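Local coordinates for acireductone dioxygenase (Bacillus anthracis, PDB 4QGL), which probably catalyses the oxidation of acireductone by molecular oxygen in methionine salvage, giving different products depending on whether iron or nickel is bound, at residues 6-11 against 25-30; 30-35 against 128-133; 97-102 against 168-173; 109-114 against 118-123; 132-135 against 139-142. One frame throughout, in Å; residues are numbered along the deposited sequence.

Contact 1 of 5, residues 6-11 against 25-30; sequences AQIRIH and KFLQEE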
# COMPACT_ATOMS: atom_id res chain seq x y z
N ALA A 6 -9.07 -5.42 2.32
CA ALA A 6 -8.20 -5.22 3.48
C ALA A 6 -8.85 -5.63 4.79
O ALA A 6 -10.07 -5.49 4.98
CB ALA A 6 -7.75 -3.77 3.57
N GLN A 7 -8.01 -6.11 5.70
CA GLN A 7 -8.44 -6.40 7.06
C GLN A 7 -7.52 -5.73 8.08
O GLN A 7 -6.39 -5.35 7.76
CB GLN A 7 -8.51 -7.89 7.26
CG GLN A 7 -9.40 -8.51 6.21
CD GLN A 7 -9.77 -9.93 6.51
OE1 GLN A 7 -9.02 -10.67 7.16
NE2 GLN A 7 -10.94 -10.34 6.05
N ILE A 8 -8.02 -5.56 9.30
CA ILE A 8 -7.29 -4.90 10.34
C ILE A 8 -7.10 -5.83 11.50
O ILE A 8 -8.01 -6.52 11.88
CB ILE A 8 -8.04 -3.66 10.84
CG1 ILE A 8 -8.08 -2.62 9.73
CG2 ILE A 8 -7.37 -3.09 12.09
CD1 ILE A 8 -9.29 -1.77 9.84
N ARG A 9 -5.89 -5.80 12.04
CA ARG A 9 -5.53 -6.45 13.29
C ARG A 9 -5.02 -5.42 14.29
O ARG A 9 -4.04 -4.76 14.04
CB ARG A 9 -4.45 -7.49 13.04
CG ARG A 9 -4.48 -8.66 13.99
CD ARG A 9 -3.39 -8.58 15.03
NE ARG A 9 -2.10 -8.41 14.38
CZ ARG A 9 -0.99 -8.01 14.99
NH1 ARG A 9 0.13 -7.85 14.28
NH2 ARG A 9 -0.97 -7.77 16.32
N ILE A 10 -5.70 -5.26 15.42
CA ILE A 10 -5.31 -4.30 16.42
C ILE A 10 -4.25 -4.92 17.30
O ILE A 10 -4.38 -6.06 17.66
CB ILE A 10 -6.53 -3.82 17.23
CG1 ILE A 10 -7.50 -3.08 16.30
CG2 ILE A 10 -6.13 -2.88 18.36
CD1 ILE A 10 -8.82 -3.80 16.19
N HIS A 11 -3.21 -4.16 17.63
CA HIS A 11 -1.94 -4.73 18.17
C HIS A 11 -1.88 -5.33 19.55
O HIS A 11 -1.36 -6.43 19.73
CB HIS A 11 -0.81 -3.72 18.07
CG HIS A 11 -0.14 -3.76 16.75
ND1 HIS A 11 1.21 -3.58 16.60
CD2 HIS A 11 -0.63 -4.02 15.52
CE1 HIS A 11 1.53 -3.69 15.32
NE2 HIS A 11 0.43 -3.95 14.64
N LYS A 25 -15.19 2.09 7.76
CA LYS A 25 -15.53 3.02 8.84
C LYS A 25 -14.38 3.25 9.80
O LYS A 25 -14.08 4.39 10.15
CB LYS A 25 -16.76 2.56 9.58
CG LYS A 25 -18.02 3.02 8.85
CD LYS A 25 -19.26 2.40 9.44
CE LYS A 25 -20.51 2.95 8.76
NZ LYS A 25 -21.71 2.17 9.18
N PHE A 26 -13.70 2.16 10.19
CA PHE A 26 -12.54 2.24 11.07
C PHE A 26 -11.38 3.05 10.46
O PHE A 26 -10.84 3.94 11.10
CB PHE A 26 -12.09 0.85 11.49
CG PHE A 26 -10.86 0.84 12.32
CD1 PHE A 26 -10.93 0.95 13.70
CD2 PHE A 26 -9.63 0.74 11.72
CE1 PHE A 26 -9.79 0.94 14.48
CE2 PHE A 26 -8.48 0.74 12.49
CZ PHE A 26 -8.56 0.83 13.87
N LEU A 27 -11.03 2.76 9.22
CA LEU A 27 -9.96 3.48 8.53
C LEU A 27 -10.30 4.95 8.36
O LEU A 27 -9.44 5.82 8.44
CB LEU A 27 -9.67 2.83 7.19
CG LEU A 27 -9.08 1.43 7.32
CD1 LEU A 27 -9.04 0.69 5.99
CD2 LEU A 27 -7.69 1.48 7.93
N GLN A 28 -11.57 5.23 8.13
CA GLN A 28 -12.08 6.59 8.01
C GLN A 28 -11.86 7.38 9.29
O GLN A 28 -11.42 8.53 9.27
CB GLN A 28 -13.57 6.51 7.75
CG GLN A 28 -14.20 7.70 7.07
CD GLN A 28 -15.00 7.25 5.88
OE1 GLN A 28 -15.22 6.03 5.69
NE2 GLN A 28 -15.43 8.21 5.03
N GLU A 29 -12.16 6.74 10.41
CA GLU A 29 -11.92 7.35 11.69
C GLU A 29 -10.43 7.58 11.95
O GLU A 29 -10.09 8.52 12.65
CB GLU A 29 -12.59 6.56 12.81
CG GLU A 29 -14.04 7.01 13.02
CD GLU A 29 -14.17 8.46 13.52
OE1 GLU A 29 -15.10 9.21 13.09
OE2 GLU A 29 -13.33 8.88 14.35
N GLU A 30 -9.53 6.79 11.36
CA GLU A 30 -8.07 7.02 11.58
C GLU A 30 -7.41 7.93 10.55
O GLU A 30 -6.22 8.15 10.62
CB GLU A 30 -7.30 5.71 11.62
CG GLU A 30 -7.78 4.69 12.66
CD GLU A 30 -7.81 5.19 14.10
OE1 GLU A 30 -7.13 6.20 14.39
OE2 GLU A 30 -8.52 4.58 14.95
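Ile8, on strand 7-10, reaches across to helix 20-29 and sets its methyl end against both Phe26 and Leu27. Neither CB nor CG1 of the isoleucine makes the contact; the work is done by the two methyl groups beyond them. With CG1 anti to the carbonyl carbon (chi1 -67°), the longer branch runs out to the helix and CG2 takes the place anti to the backbone N. The CG2 methyl approaches the ring, 4.0 Å from Phe26 CE2. Further out, CD1 comes obliquely at the CD2 side of the phenylalanine ring, with Ile8 CD1 3.9 Å from Phe26 CG. Its modelled approach to CD2 of the same ring is too short to be trusted. The same methyl also faces the fork of the leucine, where Ile8 CD1 is 4.1 Å from both CG and CD2 of Leu27. Phe26 points its ring into this space because its CG stands anti to the backbone N (chi1 176°), while one ring face carries Glu30 CG, four residues on, 4.0 Å above the plane and toward the rim. Phe26 also meets Phe130 edge-to-face, and Leu27 rests on Val132, so the helix covers the neighbouring strand 129-134 as well. No hydrogen bond joins the two segments: the helix is held against the inward-facing side of the sheet here by apolar packing alone, which sets proximity but little direction.

Contact 2 of 5, residues 30-35 against 128-133; sequences EGVLYE and TFFDVE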
# COMPACT_ATOMS: atom_id res chain seq x y z
N GLU A 30 -9.53 6.79 11.36
CA GLU A 30 -8.07 7.02 11.58
C GLU A 30 -7.41 7.93 10.55
O GLU A 30 -6.22 8.15 10.62
CB GLU A 30 -7.30 5.71 11.62
CG GLU A 30 -7.78 4.69 12.66
CD GLU A 30 -7.81 5.19 14.10
OE1 GLU A 30 -7.13 6.20 14.39
OE2 GLU A 30 -8.52 4.58 14.95
N GLY A 31 -8.18 8.44 9.60
CA GLY A 31 -7.66 9.32 8.56
C GLY A 31 -7.06 8.56 7.40
O GLY A 31 -6.50 9.16 6.53
N VAL A 32 -7.18 7.23 7.38
CA VAL A 32 -6.56 6.41 6.33
C VAL A 32 -7.54 6.20 5.15
O VAL A 32 -8.56 5.53 5.26
CB VAL A 32 -6.05 5.05 6.90
CG1 VAL A 32 -5.23 4.25 5.89
CG2 VAL A 32 -5.21 5.29 8.12
N LEU A 33 -7.24 6.81 4.01
CA LEU A 33 -8.08 6.62 2.84
C LEU A 33 -7.95 5.21 2.35
O LEU A 33 -6.85 4.69 2.24
CB LEU A 33 -7.69 7.56 1.70
CG LEU A 33 -8.57 7.50 0.42
CD1 LEU A 33 -10.07 7.64 0.73
CD2 LEU A 33 -8.16 8.58 -0.59
N TYR A 34 -9.07 4.59 2.08
CA TYR A 34 -9.04 3.28 1.52
C TYR A 34 -9.98 3.23 0.31
O TYR A 34 -11.05 3.83 0.31
CB TYR A 34 -9.40 2.25 2.59
CG TYR A 34 -9.48 0.86 2.03
CD1 TYR A 34 -8.46 0.35 1.22
CD2 TYR A 34 -10.58 0.06 2.28
CE1 TYR A 34 -8.55 -0.91 0.66
CE2 TYR A 34 -10.68 -1.23 1.75
CZ TYR A 34 -9.67 -1.71 0.94
OH TYR A 34 -9.79 -2.99 0.41
N GLU A 35 -9.53 2.59 -0.76
CA GLU A 35 -10.35 2.45 -1.95
C GLU A 35 -10.12 1.07 -2.46
O GLU A 35 -9.02 0.52 -2.29
CB GLU A 35 -9.92 3.42 -3.02
CG GLU A 35 -10.10 4.89 -2.66
CD GLU A 35 -9.79 5.81 -3.84
OE1 GLU A 35 -9.79 7.06 -3.68
OE2 GLU A 35 -9.55 5.28 -4.97
N THR A 128 -2.58 3.25 19.93
CA THR A 128 -2.40 1.85 19.61
C THR A 128 -2.19 1.58 18.12
O THR A 128 -2.85 2.13 17.25
CB THR A 128 -3.60 1.06 20.11
OG1 THR A 128 -3.89 1.46 21.45
CG2 THR A 128 -3.32 -0.43 20.09
N PHE A 129 -1.27 0.66 17.86
CA PHE A 129 -0.92 0.30 16.52
C PHE A 129 -1.94 -0.66 15.96
O PHE A 129 -2.44 -1.49 16.71
CB PHE A 129 0.46 -0.34 16.48
CG PHE A 129 1.56 0.64 16.25
CD1 PHE A 129 2.05 1.42 17.29
CD2 PHE A 129 2.06 0.84 14.96
CE1 PHE A 129 3.03 2.35 17.04
CE2 PHE A 129 3.03 1.77 14.71
CZ PHE A 129 3.53 2.52 15.74
N PHE A 130 -2.26 -0.50 14.68
CA PHE A 130 -3.07 -1.49 14.02
C PHE A 130 -2.42 -1.82 12.69
O PHE A 130 -1.62 -1.05 12.18
CB PHE A 130 -4.50 -1.00 13.85
CG PHE A 130 -4.64 0.22 12.98
CD1 PHE A 130 -4.73 1.49 13.55
CD2 PHE A 130 -4.69 0.10 11.60
CE1 PHE A 130 -4.82 2.61 12.76
CE2 PHE A 130 -4.83 1.23 10.81
CZ PHE A 130 -4.88 2.48 11.39
N ASP A 131 -2.71 -3.01 12.18
CA ASP A 131 -2.21 -3.47 10.90
C ASP A 131 -3.29 -3.20 9.89
O ASP A 131 -4.45 -3.36 10.18
CB ASP A 131 -2.00 -4.99 10.88
CG ASP A 131 -0.75 -5.45 11.61
OD1 ASP A 131 0.12 -4.62 11.96
OD2 ASP A 131 -0.65 -6.69 11.83
N VAL A 132 -2.91 -2.84 8.70
CA VAL A 132 -3.78 -3.01 7.59
C VAL A 132 -3.08 -4.01 6.73
O VAL A 132 -1.94 -3.80 6.31
CB VAL A 132 -4.03 -1.71 6.81
CG1 VAL A 132 -5.16 -1.91 5.82
CG2 VAL A 132 -4.40 -0.61 7.78
N GLU A 133 -3.77 -5.10 6.46
CA GLU A 133 -3.24 -6.13 5.59
C GLU A 133 -3.90 -6.03 4.24
O GLU A 133 -5.13 -6.11 4.14
CB GLU A 133 -3.52 -7.50 6.17
CG GLU A 133 -3.09 -7.66 7.63
CD GLU A 133 -3.72 -8.91 8.22
OE1 GLU A 133 -4.68 -9.43 7.61
OE2 GLU A 133 -3.30 -9.40 9.29
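Glu30 lays the aliphatic part of its side chain along the outer end of the Phe130 ring, the two side chains running past each other in opposite directions. Glu30 CG comes closest, 3.6 Å from Phe130 CE1, and Glu30 CB sits 4.0 Å from Phe130 CZ. The approach is oblique to the ring, and the carboxylate plane is turned 44° from it. A bend at chi2 (-57°) carries the acid group past the aromatic surface, where OE1 accepts a hydrogen bond from the backbone N of Lys125. Phe130 takes the less common rotamer with CG between its backbone N and carbonyl carbon (chi1 63°), which directs the ring at the chain leaving helix 20-29. At the ring's edge, near its plane, Val32 CG2 packs 4.3 Å from Phe130 CZ. Between these two partners, Gly31 ends the helix with positive phi in a Schellman motif, so one side chain from each flank of the turn reaches the same ring. The turn that leaves helix 20-29 and leads into strand 33-36 of one sheet thus packs on Phe130 of the other, inside a cupin beta-barrel.

Contact 3 of 5, residues 97-102 against 168-173; sequences INFQKE and EGWVPI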
# COMPACT_ATOMS: atom_id res chain seq x y z
N ILE A 97 14.75 -2.97 5.76
CA ILE A 97 15.08 -2.47 7.08
C ILE A 97 14.92 -0.94 7.17
O ILE A 97 14.87 -0.34 8.25
CB ILE A 97 16.50 -2.95 7.50
CG1 ILE A 97 16.75 -2.72 9.01
CG2 ILE A 97 17.58 -2.34 6.60
CD1 ILE A 97 15.72 -3.35 9.95
N ASN A 98 14.81 -0.29 6.03
CA ASN A 98 14.43 1.11 6.02
C ASN A 98 12.94 1.35 6.25
O ASN A 98 12.57 2.41 6.75
CB ASN A 98 14.94 1.79 4.76
CG ASN A 98 16.45 1.77 4.68
OD1 ASN A 98 17.14 1.99 5.69
ND2 ASN A 98 16.98 1.50 3.49
N PHE A 99 12.08 0.41 5.90
CA PHE A 99 10.65 0.69 6.05
C PHE A 99 10.01 -0.16 7.12
O PHE A 99 8.89 0.09 7.55
CB PHE A 99 9.98 0.66 4.70
CG PHE A 99 10.65 1.58 3.73
CD1 PHE A 99 10.69 2.96 3.97
CD2 PHE A 99 11.33 1.08 2.63
CE1 PHE A 99 11.35 3.84 3.12
CE2 PHE A 99 12.00 1.95 1.77
CZ PHE A 99 12.00 3.33 2.01
N GLN A 100 10.80 -1.10 7.61
CA GLN A 100 10.52 -1.85 8.83
C GLN A 100 10.65 -1.05 10.12
O GLN A 100 10.06 -1.42 11.11
CB GLN A 100 11.43 -3.06 8.91
CG GLN A 100 10.75 -4.32 8.43
CD GLN A 100 11.73 -5.40 8.00
OE1 GLN A 100 11.40 -6.22 7.12
NE2 GLN A 100 12.95 -5.43 8.61
N LYS A 101 11.44 0.01 10.11
CA LYS A 101 11.52 0.88 11.30
C LYS A 101 10.45 1.95 11.30
O LYS A 101 10.06 2.46 10.23
CB LYS A 101 12.88 1.52 11.38
CG LYS A 101 14.00 0.52 11.57
CD LYS A 101 15.32 1.25 11.42
CE LYS A 101 16.49 0.46 11.95
NZ LYS A 101 17.67 1.36 12.13
N GLU A 102 9.96 2.30 12.48
CA GLU A 102 8.90 3.28 12.58
C GLU A 102 9.43 4.62 12.10
O GLU A 102 10.44 5.13 12.57
CB GLU A 102 8.43 3.38 14.02
CG GLU A 102 7.26 4.32 14.26
CD GLU A 102 7.04 4.63 15.75
OE1 GLU A 102 7.09 5.81 16.14
OE2 GLU A 102 6.84 3.68 16.53
N GLU A 168 10.98 14.12 -3.35
CA GLU A 168 11.48 14.58 -2.00
C GLU A 168 10.62 14.32 -0.72
O GLU A 168 11.15 14.35 0.40
CB GLU A 168 11.89 16.07 -2.05
CG GLU A 168 10.94 17.01 -2.78
CD GLU A 168 11.56 18.39 -2.94
OE1 GLU A 168 12.63 18.48 -3.56
OE2 GLU A 168 10.97 19.37 -2.45
N GLY A 169 9.32 14.08 -0.88
CA GLY A 169 8.45 13.75 0.24
C GLY A 169 8.48 12.27 0.62
O GLY A 169 7.79 11.86 1.55
N TRP A 170 9.28 11.47 -0.08
CA TRP A 170 9.34 10.03 0.22
C TRP A 170 10.20 9.69 1.43
O TRP A 170 10.28 8.53 1.83
CB TRP A 170 9.87 9.26 -1.00
CG TRP A 170 11.37 9.30 -1.14
CD1 TRP A 170 12.11 10.23 -1.82
CD2 TRP A 170 12.32 8.37 -0.59
NE1 TRP A 170 13.45 9.95 -1.73
CE2 TRP A 170 13.61 8.82 -0.97
CE3 TRP A 170 12.22 7.23 0.20
CZ2 TRP A 170 14.76 8.15 -0.60
CZ3 TRP A 170 13.38 6.57 0.58
CH2 TRP A 170 14.63 7.04 0.18
N VAL A 171 10.90 10.66 2.01
CA VAL A 171 11.94 10.29 2.96
C VAL A 171 11.36 9.92 4.31
O VAL A 171 10.37 10.49 4.75
CB VAL A 171 13.09 11.31 3.08
CG1 VAL A 171 13.81 11.42 1.75
CG2 VAL A 171 12.61 12.67 3.53
N PRO A 172 11.95 8.89 4.94
CA PRO A 172 11.58 8.49 6.28
C PRO A 172 12.16 9.45 7.27
O PRO A 172 13.35 9.68 7.25
CB PRO A 172 12.23 7.11 6.43
CG PRO A 172 13.22 7.01 5.33
CD PRO A 172 12.69 7.84 4.24
N ILE A 173 11.30 10.05 8.08
CA ILE A 173 11.74 10.80 9.25
C ILE A 173 11.66 9.87 10.47
O ILE A 173 10.57 9.60 11.01
CB ILE A 173 10.86 12.04 9.47
CG1 ILE A 173 10.84 12.90 8.21
CG2 ILE A 173 11.37 12.85 10.67
CD1 ILE A 173 9.79 13.97 8.26
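Phe99 meets Trp170 and Pro172 where two loops come together beside the metal-binding end of the cupin barrel. The tighter part is aromatic. Phe99 CZ lies 3.8 Å from Trp170 CZ3, each atom near the plane of the other ring, so the two rings meet rim to rim and neither covers the other's face. Their side chains run at about a right angle. Trp170 is brought there by a first torsion of 80°, which puts CG between the backbone N and the carbonyl carbon. Pro172 adds a looser touch: its CG approaches the phenylalanine obliquely, 4.3 Å from Phe99 CE1. One face of each ring is packed from within its own loop. Asn98 CB stands over the centre of the Phe99 ring, while Val171 CG1 lies toward the rim of one indole face.

The close aromatic touch is itself at the solvent rim, Trp170 being exposed, and no hydrogen bond crosses between the segments. The longer Pro172 touch lies on the side toward the metal-binding histidines. Pro172 packs on His103, and the carbonyl oxygens of Lys101 and Val171 are hydrogen-bonded to ND1 of His103 and His105, two ligands of a cadmium ion here and predicted ligands of the catalytic iron or nickel. The loops thus supply second-shell partners, which would help to set the rotation of those imidazoles. Glu102, which may take part in metal incorporation, forms a salt bridge through OE1 to Arg147 NE.

Contact 4 of 5, residues 109-114 against 118-123; sequences EVRFIV and GIFAIE. With CD (cadmium ion), chain B.
The metal site of the cupin barrel has one of its walls here, where Glu109 of strand 109-113 meets Phe120 of strand 116-123, from the opposing sheet. Glu109 completes a three-histidine, one-glutamate set with His103, His105 and His148, which holds a cadmium ion in this crystal and is predicted to hold the catalytic iron or nickel. The Glu109 chain is extended, with CG anti to the backbone N (chi1 -169°), and its OE1 binds the cadmium at 2.3 Å. A water occupies a further position, with its oxygen 2.4 Å from the metal. The other carboxylate oxygen, OE2, is a ligand of a second cadmium ion, so the acid bridges two metals.

Phe120 presents its edge to this carboxylate. Glu109 OE2 lies near the ring plane, 3.2 Å from Phe120 CZ, and the carboxylate and ring planes are 73° apart; the slightly positive C-H rim would suit an oxygen placed there. Arg111 CG also reaches that edge, 4.2 Å from Phe120 CZ. Beyond CG the arginine turns back toward its own strand. Its guanidinium lies beneath Glu109 OE2, and the long salt bridge from Arg111 NH2 to that oxygen, 3.6 Å, works through charge without an N-H directed at it. Arg111 is predicted to be important for generating the substrate dianion. A hydrogen bond from Arg111 NH1 to Val110 O, 2.7 Å, helps to orient it, lying in the guanidinium plane but 52° out of the carbonyl plane.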
# COMPACT_ATOMS: atom_id res chain seq x y z
N GLU A 109 1.56 8.84 2.08
CA GLU A 109 2.16 7.68 1.38
C GLU A 109 1.08 6.77 0.82
O GLU A 109 0.39 6.06 1.56
CB GLU A 109 3.06 6.87 2.32
CG GLU A 109 3.92 5.82 1.61
CD GLU A 109 4.52 4.85 2.59
OE1 GLU A 109 4.72 5.27 3.75
OE2 GLU A 109 4.79 3.67 2.25
N VAL A 110 1.00 6.76 -0.50
CA VAL A 110 -0.09 6.12 -1.21
C VAL A 110 0.43 4.93 -1.98
O VAL A 110 1.43 5.02 -2.65
CB VAL A 110 -0.69 7.13 -2.18
CG1 VAL A 110 -1.96 6.59 -2.82
CG2 VAL A 110 -0.94 8.44 -1.45
N ARG A 111 -0.24 3.81 -1.85
CA ARG A 111 0.19 2.59 -2.52
C ARG A 111 -1.06 1.88 -3.04
O ARG A 111 -2.08 1.89 -2.36
CB ARG A 111 0.96 1.65 -1.56
CG ARG A 111 2.31 2.17 -1.07
CD ARG A 111 3.32 2.35 -2.21
NE ARG A 111 4.62 2.85 -1.74
CZ ARG A 111 4.89 4.12 -1.49
NH1 ARG A 111 3.98 5.06 -1.68
NH2 ARG A 111 6.08 4.46 -1.06
N PHE A 112 -1.00 1.30 -4.24
CA PHE A 112 -2.07 0.42 -4.69
C PHE A 112 -1.50 -0.95 -4.95
O PHE A 112 -0.55 -1.06 -5.70
CB PHE A 112 -2.70 0.95 -5.95
CG PHE A 112 -3.59 -0.03 -6.66
CD1 PHE A 112 -4.84 -0.32 -6.20
CD2 PHE A 112 -3.18 -0.64 -7.83
CE1 PHE A 112 -5.65 -1.20 -6.87
CE2 PHE A 112 -3.99 -1.52 -8.51
CZ PHE A 112 -5.23 -1.81 -8.02
N ILE A 113 -2.06 -1.99 -4.37
CA ILE A 113 -1.46 -3.30 -4.60
C ILE A 113 -1.98 -3.93 -5.89
O ILE A 113 -3.20 -4.02 -6.11
CB ILE A 113 -1.73 -4.26 -3.44
CG1 ILE A 113 -1.28 -3.67 -2.08
CG2 ILE A 113 -1.07 -5.60 -3.71
CD1 ILE A 113 -0.07 -2.76 -2.13
N VAL A 114 -1.05 -4.34 -6.73
CA VAL A 114 -1.36 -5.06 -7.95
C VAL A 114 -1.23 -6.54 -7.78
O VAL A 114 -2.07 -7.29 -8.20
CB VAL A 114 -0.45 -4.68 -9.12
CG1 VAL A 114 -1.03 -5.22 -10.42
CG2 VAL A 114 -0.28 -3.16 -9.24
N GLY A 118 1.17 -6.82 1.37
CA GLY A 118 1.96 -6.02 2.29
C GLY A 118 1.18 -5.82 3.56
O GLY A 118 -0.01 -6.12 3.60
N ILE A 119 1.86 -5.37 4.60
CA ILE A 119 1.21 -4.96 5.83
C ILE A 119 1.70 -3.58 6.18
O ILE A 119 2.88 -3.39 6.33
CB ILE A 119 1.52 -5.88 7.03
CG1 ILE A 119 1.21 -7.35 6.74
CG2 ILE A 119 0.65 -5.46 8.21
CD1 ILE A 119 2.00 -8.31 7.61
N PHE A 120 0.79 -2.63 6.35
CA PHE A 120 1.14 -1.38 6.98
C PHE A 120 0.74 -1.38 8.43
O PHE A 120 -0.39 -1.71 8.76
CB PHE A 120 0.45 -0.22 6.31
CG PHE A 120 1.24 0.34 5.16
CD1 PHE A 120 2.32 1.14 5.40
CD2 PHE A 120 0.90 0.06 3.83
CE1 PHE A 120 3.07 1.65 4.36
CE2 PHE A 120 1.64 0.56 2.80
CZ PHE A 120 2.73 1.35 3.07
N ALA A 121 1.66 -0.97 9.29
CA ALA A 121 1.37 -0.89 10.73
C ALA A 121 1.28 0.57 11.13
O ALA A 121 2.29 1.28 11.11
CB ALA A 121 2.47 -1.60 11.54
N ILE A 122 0.10 1.02 11.53
CA ILE A 122 -0.15 2.45 11.71
C ILE A 122 -0.54 2.74 13.15
O ILE A 122 -1.34 2.01 13.77
CB ILE A 122 -1.21 2.96 10.72
CG1 ILE A 122 -0.72 2.74 9.29
CG2 ILE A 122 -1.44 4.46 10.89
CD1 ILE A 122 -1.83 2.45 8.30
N GLU A 123 0.08 3.79 13.68
CA GLU A 123 -0.19 4.23 15.05
C GLU A 123 -1.50 4.96 14.97
O GLU A 123 -1.60 5.98 14.30
CB GLU A 123 0.92 5.14 15.57
CG GLU A 123 0.75 5.62 17.00
CD GLU A 123 1.95 6.45 17.48
OE1 GLU A 123 2.24 7.51 16.86
OE2 GLU A 123 2.66 6.04 18.46
CD CD B . 6.65 4.90 4.88
O HOH W 1 6.62 2.56 4.75

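Contact 5 of 5, residues 132-135 against 139-142; sequences VELE and LISV. With CD (cadmium ion), chain C.
Leu134 and Ile140 face each other across the interior of the barrel, their side chains crossing at about a right angle. The leucine extends from strand 129-134 so that one of its methyls meets a branch of the isoleucine: Leu134 CD1 is 3.9 Å from Ile140 CG2. The isoleucine uses its two arms on different partners. Because CG1 stands anti to the backbone N (chi1 -178°) and the chain continues extended, CD1 is carried toward Val132, where Ile140 CD1 lies 4.3 Å from Val132 CB. Thus Val132 and Leu134, two residues apart on one strand and both pointing inward, share a single isoleucine. All three are buried, and the contact is purely apolar.

Beyond the leucine, Glu135 heads the other way. Bent at chi2 (-86°), its carboxylate grips a cadmium ion with both oxygens, OE1 at 2.4 Å and OE2 at 2.3 Å from the metal. His117 NE2 and the carbonyl oxygen of Gly1 also bind it, which ties the chain's start to this turn. This is a different ion from those at the predicted catalytic metal site.

The two strands are joined by a short turn yet lie in different sheets. Strand 129-134 pairs with 116-123 through Leu134 and Gly118, while Ile140 of strand 138-142 pairs with Arg111 of strand 109-113. Ile113 and Phe120 pack on Leu134 from these neighbouring strands, and Val32 packs on Ile140.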
# COMPACT_ATOMS: atom_id res chain seq x y z
N VAL A 132 -2.91 -2.84 8.70
CA VAL A 132 -3.78 -3.01 7.59
C VAL A 132 -3.08 -4.01 6.73
O VAL A 132 -1.94 -3.80 6.31
CB VAL A 132 -4.03 -1.71 6.81
CG1 VAL A 132 -5.16 -1.91 5.82
CG2 VAL A 132 -4.40 -0.61 7.78
N GLU A 133 -3.77 -5.10 6.46
CA GLU A 133 -3.24 -6.13 5.59
C GLU A 133 -3.90 -6.03 4.24
O GLU A 133 -5.13 -6.11 4.14
CB GLU A 133 -3.52 -7.50 6.17
CG GLU A 133 -3.09 -7.66 7.63
CD GLU A 133 -3.72 -8.91 8.22
OE1 GLU A 133 -4.68 -9.43 7.61
OE2 GLU A 133 -3.30 -9.40 9.29
N LEU A 134 -3.09 -5.92 3.21
CA LEU A 134 -3.60 -5.51 1.93
C LEU A 134 -3.65 -6.64 0.93
O LEU A 134 -2.72 -7.45 0.87
CB LEU A 134 -2.70 -4.40 1.37
CG LEU A 134 -2.51 -3.19 2.27
CD1 LEU A 134 -1.52 -2.25 1.63
CD2 LEU A 134 -3.82 -2.49 2.53
N GLU A 135 -4.72 -6.68 0.13
CA GLU A 135 -4.83 -7.65 -0.96
C GLU A 135 -4.79 -6.92 -2.28
O GLU A 135 -5.02 -5.72 -2.35
CB GLU A 135 -6.12 -8.44 -0.81
CG GLU A 135 -6.18 -9.34 0.42
CD GLU A 135 -5.56 -10.69 0.14
OE1 GLU A 135 -5.20 -10.86 -1.02
OE2 GLU A 135 -5.43 -11.55 1.02
N LEU A 139 -6.17 0.11 -2.62
CA LEU A 139 -5.40 1.37 -2.53
C LEU A 139 -5.57 1.95 -1.18
O LEU A 139 -6.70 2.07 -0.72
CB LEU A 139 -5.84 2.42 -3.54
CG LEU A 139 -5.02 3.72 -3.38
CD1 LEU A 139 -4.62 4.26 -4.70
CD2 LEU A 139 -5.74 4.79 -2.58
N ILE A 140 -4.43 2.33 -0.60
CA ILE A 140 -4.39 2.89 0.75
C ILE A 140 -3.60 4.17 0.76
O ILE A 140 -2.59 4.26 0.06
CB ILE A 140 -3.76 1.92 1.80
CG1 ILE A 140 -3.80 2.57 3.16
CG2 ILE A 140 -2.32 1.54 1.50
CD1 ILE A 140 -3.28 1.68 4.23
N SER A 141 -4.06 5.16 1.52
CA SER A 141 -3.23 6.35 1.73
C SER A 141 -2.99 6.59 3.20
O SER A 141 -3.92 6.75 4.00
CB SER A 141 -3.78 7.65 1.11
OG SER A 141 -2.96 8.76 1.52
N VAL A 142 -1.71 6.64 3.51
CA VAL A 142 -1.27 6.75 4.83
C VAL A 142 -0.92 8.20 5.05
O VAL A 142 0.03 8.71 4.44
CB VAL A 142 -0.05 5.85 5.03
CG1 VAL A 142 0.64 6.18 6.36
CG2 VAL A 142 -0.44 4.38 4.96
CD CD C . -4.34 -12.99 -0.42

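From the N terminus, contact 1 closes a short loop by folding helix 20-29 onto strand 7-10. Contact 2 opens at the shared Glu30 and spans over ninety residues before reaching strand 129-134, the sheet neighbour of 7-10. Contact 3 starts within that span and ends near the C terminus, so the two cross; it joins the loops beside the metal site. Contact 4, a short-range link between the sheets, falls within both of these long loops. Contact 5 begins on the strand where contact 2 ends, and lies within contact 3 only. Contacts 4 and 5 join the two sheets directly, contact 2 brings the turn before strand 33-36 onto the other sheet, and contact 1 adds a helix.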